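Local coordinates for AmbC (Sorangium cellulosum, PDB 5O15), which probably catalyses both the dehydration and the subsequent ring-closing cyclisation that form an oxygen heterocycle during ambruticin biosynthesis, as a polyketide synthase domain, at residues His45-Asp50 / His210-Asp215; Gln219-Ala224 / Val259-Ala264. All coordinates share one frame; numbering follows the deposited sequence.

Contact 1: residues His45-Asp50 / His210-Asp215; sequences HAWVLD and HPALLD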
# COMPACT_ATOMS: atom_id res chain seq x y z
N HIS A 45 16.38 3.78 -4.37
CA HIS A 45 15.21 2.90 -4.30
C HIS A 45 14.72 2.63 -5.71
O HIS A 45 13.57 2.91 -6.04
CB HIS A 45 14.12 3.53 -3.43
CG HIS A 45 14.52 3.56 -2.00
ND1 HIS A 45 14.32 2.50 -1.15
CD2 HIS A 45 15.21 4.48 -1.29
CE1 HIS A 45 14.84 2.77 0.03
NE2 HIS A 45 15.40 3.97 -0.04
N ALA A 46 15.58 2.06 -6.54
CA ALA A 46 15.22 1.80 -7.93
C ALA A 46 14.03 0.87 -8.04
O ALA A 46 13.32 0.92 -9.05
CB ALA A 46 16.42 1.24 -8.70
N TRP A 47 13.79 0.03 -7.03
CA TRP A 47 12.63 -0.85 -7.05
C TRP A 47 11.32 -0.12 -7.31
O TRP A 47 10.39 -0.73 -7.87
CB TRP A 47 12.52 -1.67 -5.76
CG TRP A 47 12.33 -0.87 -4.50
CD1 TRP A 47 13.30 -0.36 -3.68
CD2 TRP A 47 11.08 -0.52 -3.89
NE1 TRP A 47 12.73 0.30 -2.62
CE2 TRP A 47 11.37 0.20 -2.72
CE3 TRP A 47 9.75 -0.76 -4.21
CZ2 TRP A 47 10.39 0.67 -1.89
CZ3 TRP A 47 8.77 -0.26 -3.37
CH2 TRP A 47 9.11 0.44 -2.24
N VAL A 48 11.17 1.16 -6.89
CA VAL A 48 9.88 1.80 -7.08
C VAL A 48 9.56 1.94 -8.56
O VAL A 48 8.39 2.03 -8.94
CB VAL A 48 9.79 3.17 -6.36
CG1 VAL A 48 9.97 2.98 -4.88
CG2 VAL A 48 10.78 4.19 -6.91
N LEU A 49 10.60 2.01 -9.41
CA LEU A 49 10.40 2.15 -10.85
C LEU A 49 9.80 0.91 -11.48
O LEU A 49 9.39 0.96 -12.65
CB LEU A 49 11.73 2.52 -11.53
CG LEU A 49 12.35 3.84 -11.07
CD1 LEU A 49 13.74 4.01 -11.71
CD2 LEU A 49 11.41 4.99 -11.41
N ASP A 50 9.79 -0.23 -10.78
CA ASP A 50 9.11 -1.39 -11.29
C ASP A 50 7.60 -1.26 -11.21
O ASP A 50 6.88 -2.10 -11.78
CB ASP A 50 9.52 -2.63 -10.49
CG ASP A 50 10.94 -3.11 -10.77
OD1 ASP A 50 11.59 -2.57 -11.68
OD2 ASP A 50 11.38 -4.05 -10.06
N HIS A 210 7.02 -2.75 4.03
CA HIS A 210 7.56 -2.41 2.74
C HIS A 210 6.41 -2.26 1.75
O HIS A 210 5.58 -3.17 1.61
CB HIS A 210 8.49 -3.53 2.26
CG HIS A 210 9.35 -3.17 1.11
ND1 HIS A 210 8.83 -2.90 -0.14
CD2 HIS A 210 10.69 -3.04 1.00
CE1 HIS A 210 9.83 -2.65 -0.98
NE2 HIS A 210 10.97 -2.74 -0.31
N PRO A 211 6.35 -1.17 1.00
CA PRO A 211 5.22 -0.97 0.08
C PRO A 211 5.04 -2.05 -0.95
O PRO A 211 3.90 -2.31 -1.37
CB PRO A 211 5.54 0.40 -0.54
CG PRO A 211 6.29 1.11 0.53
CD PRO A 211 7.15 0.06 1.18
N ALA A 212 6.12 -2.68 -1.39
CA ALA A 212 5.97 -3.76 -2.36
C ALA A 212 5.37 -5.02 -1.74
O ALA A 212 4.75 -5.81 -2.44
CB ALA A 212 7.30 -4.07 -3.05
N LEU A 213 5.51 -5.18 -0.43
CA LEU A 213 4.94 -6.32 0.25
C LEU A 213 3.45 -6.12 0.49
O LEU A 213 2.64 -7.01 0.21
CB LEU A 213 5.74 -6.59 1.53
CG LEU A 213 5.37 -7.82 2.33
CD1 LEU A 213 5.50 -9.10 1.50
CD2 LEU A 213 6.24 -7.90 3.52
N LEU A 214 3.03 -4.91 0.94
CA LEU A 214 1.60 -4.67 1.01
C LEU A 214 0.98 -4.71 -0.39
O LEU A 214 -0.12 -5.24 -0.57
CB LEU A 214 1.32 -3.35 1.73
CG LEU A 214 -0.17 -3.01 1.86
CD1 LEU A 214 -0.91 -4.10 2.65
CD2 LEU A 214 -0.36 -1.63 2.55
N ASP A 215 1.68 -4.20 -1.40
CA ASP A 215 1.14 -4.26 -2.76
C ASP A 215 0.94 -5.70 -3.23
O ASP A 215 0.02 -5.97 -4.02
CB ASP A 215 2.03 -3.51 -3.73
CG ASP A 215 1.37 -3.33 -5.06
OD1 ASP A 215 0.50 -2.45 -5.17
OD2 ASP A 215 1.70 -4.07 -6.02

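Contact 2: residues Gln219-Ala224 / Val259-Ala264; sequences QALLRA and VEVEDA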
# COMPACT_ATOMS: atom_id res chain seq x y z
N GLN A 219 -1.90 -7.52 -5.45
CA GLN A 219 -1.64 -8.38 -6.60
C GLN A 219 -2.42 -9.69 -6.49
O GLN A 219 -2.95 -10.19 -7.48
CB GLN A 219 -0.14 -8.68 -6.71
CG GLN A 219 0.75 -7.49 -7.02
CD GLN A 219 2.17 -7.75 -6.60
OE1 GLN A 219 2.64 -8.89 -6.69
NE2 GLN A 219 2.86 -6.72 -6.11
N ALA A 220 -2.44 -10.28 -5.28
CA ALA A 220 -3.14 -11.55 -5.11
C ALA A 220 -4.62 -11.37 -5.39
O ALA A 220 -5.24 -12.21 -6.07
CB ALA A 220 -2.91 -12.07 -3.70
N LEU A 221 -5.21 -10.30 -4.86
CA LEU A 221 -6.59 -9.99 -5.12
C LEU A 221 -6.85 -9.80 -6.62
O LEU A 221 -7.82 -10.35 -7.17
CB LEU A 221 -6.95 -8.73 -4.36
CG LEU A 221 -8.32 -8.16 -4.67
CD1 LEU A 221 -9.40 -9.19 -4.33
CD2 LEU A 221 -8.55 -6.92 -3.90
N LEU A 222 -6.02 -9.03 -7.29
CA LEU A 222 -6.24 -8.78 -8.71
C LEU A 222 -6.07 -10.05 -9.53
O LEU A 222 -6.82 -10.27 -10.48
CB LEU A 222 -5.29 -7.69 -9.20
CG LEU A 222 -5.55 -6.30 -8.65
CD1 LEU A 222 -4.46 -5.32 -9.09
CD2 LEU A 222 -6.93 -5.79 -9.03
N ARG A 223 -5.09 -10.89 -9.21
CA ARG A 223 -4.94 -12.11 -9.97
C ARG A 223 -6.13 -13.03 -9.78
O ARG A 223 -6.54 -13.72 -10.72
CB ARG A 223 -3.63 -12.81 -9.60
CG ARG A 223 -2.42 -12.05 -10.14
CD ARG A 223 -1.10 -12.71 -9.85
NE ARG A 223 -0.00 -11.95 -10.40
CZ ARG A 223 0.33 -11.89 -11.69
NH1 ARG A 223 -0.24 -12.66 -12.60
NH2 ARG A 223 1.27 -11.04 -12.06
N ALA A 224 -6.72 -13.03 -8.60
CA ALA A 224 -7.93 -13.80 -8.38
C ALA A 224 -9.12 -13.19 -9.13
O ALA A 224 -9.88 -13.91 -9.77
CB ALA A 224 -8.19 -13.87 -6.88
N VAL A 259 -7.27 -11.92 2.28
CA VAL A 259 -7.90 -10.78 1.65
C VAL A 259 -9.36 -11.17 1.45
O VAL A 259 -9.68 -12.04 0.65
CB VAL A 259 -7.23 -10.43 0.32
CG1 VAL A 259 -7.90 -9.23 -0.31
CG2 VAL A 259 -5.77 -10.17 0.49
N GLU A 260 -10.25 -10.52 2.18
CA GLU A 260 -11.66 -10.83 2.16
C GLU A 260 -12.40 -9.80 1.32
O GLU A 260 -12.47 -8.62 1.69
CB GLU A 260 -12.23 -10.90 3.57
CG GLU A 260 -13.69 -11.30 3.58
CD GLU A 260 -14.12 -11.91 4.89
OE1 GLU A 260 -14.74 -13.00 4.86
OE2 GLU A 260 -13.82 -11.32 5.94
N VAL A 261 -12.93 -10.26 0.19
CA VAL A 261 -13.56 -9.37 -0.77
C VAL A 261 -14.97 -9.04 -0.31
O VAL A 261 -15.74 -9.92 0.07
CB VAL A 261 -13.55 -10.01 -2.16
CG1 VAL A 261 -14.14 -9.08 -3.18
CG2 VAL A 261 -12.13 -10.36 -2.54
N GLU A 262 -15.28 -7.74 -0.31
CA GLU A 262 -16.62 -7.27 0.01
C GLU A 262 -17.52 -7.43 -1.21
O GLU A 262 -17.07 -7.26 -2.35
CB GLU A 262 -16.57 -5.78 0.36
CG GLU A 262 -16.59 -5.47 1.84
CD GLU A 262 -16.71 -3.98 2.10
OE1 GLU A 262 -16.00 -3.46 2.99
OE2 GLU A 262 -17.50 -3.32 1.39
N ASP A 263 -18.77 -7.81 -0.98
CA ASP A 263 -19.73 -7.84 -2.08
C ASP A 263 -19.87 -6.45 -2.67
O ASP A 263 -20.24 -5.50 -1.97
CB ASP A 263 -21.08 -8.36 -1.59
CG ASP A 263 -21.05 -9.85 -1.26
OD1 ASP A 263 -20.34 -10.61 -1.96
OD2 ASP A 263 -21.73 -10.26 -0.29
N ALA A 264 -19.57 -6.32 -3.96
CA ALA A 264 -19.42 -5.01 -4.61
C ALA A 264 -20.79 -4.44 -4.94
O ALA A 264 -21.45 -4.88 -5.88
CB ALA A 264 -18.56 -5.14 -5.86

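Contact 1: residues His45-Asp50 / His210-Asp215
The indole of Trp47 lies against the imidazole of His210, which brings its CE1 over the six-membered ring, 3.4 Å from Trp47 CH2. The two planes are inclined at 44°, and the imidazole meets the indole obliquely. Pro211 CB reaches the indole at its edge, 4.0 Å from Trp47 CH2, and Ala212 CB lies 4.1 Å from Trp47 CZ3. Val48 CG1 backs the opposite face of the indole.

Each ring is fixed from its own segment. Trp47 NE1 donates to His45 ND1 (3.1 Å), meeting that imidazole in its plane. With CG anti to the backbone N (chi1 -166°), His210 swings its ring back over the helix start, where ND1 accepts from Ala212 N at 3.0 Å as an N-cap bond. The latter bond fixes the imidazole's rotation. An alanine in place of Trp47 would probably leave His45 ND1 without its indole donor and open a gap beside His210 CE1.

The contact joins the 3-10 turn between strands 34-41 and 52-53 to the start of helix 211-225 in this double hotdog fold. Phe207 also meets the His210 ring, while Pro211 packs on Ala63 and Glu66 of helix 61-75.

Contact 2: residues Gln219-Ala224 / Val259-Ala264
Leu221 on helix 211-225 packs against Val259 and Val261 of strand 254-261, a helix-on-sheet contact of the hotdog kind, in which a helix lies against an antiparallel sheet. Its side chain leaves the helix toward the strand, and CB already touches the first valine, 4.2 Å from Val259 CG1. Beyond CB, the leucine holds CG anti to its backbone nitrogen (chi1 173°), which carries the branch point on past Val259. From there CD1 extends to the second valine and meets the CG2 methyl of Val261. One leucine thus bridges two valines that lie two residues apart and face the helix, while Glu260 between them has its CB turned away from it.

The contact is wholly apolar, with no hydrogen bond passing between helix and strand. The backbones come nearest at Leu221 and Val259, whose CA atoms are 6.9 Å apart. Leu270 of strand 269-277 also touches Leu221, and Ala192 of strand 189-195 lies against Ala220, so the strands flanking 254-261 widen the surface under the helix. Packing is tightest at the leucine tip: Leu221 CD1 and Val261 CG2 are only 3.5 Å apart, closer than usual for two methyl carbons.

How the contacts relate
From the N terminus, the chain first supplies the turn at 45-50, after strand 34-41. It then runs through helix 61-75 and many strands before returning at 210-215, where contact 1 closes a long loop of 159 intervening residues. Contact 2 opens only afterwards, at 219-224, and closes a shorter loop of 34 residues at 259-264. The two therefore follow in series, neither nesting nor crossing, with their centres about 20 Å apart. Helix 211-225 serves both: its start ties the turn near the N terminus to the later part of the dehydratase fold, and its later turns pack on strand 254-261 within that later part. Along that helix, Gln219 NE2 is hydrogen-bonded to Asp215 OD2.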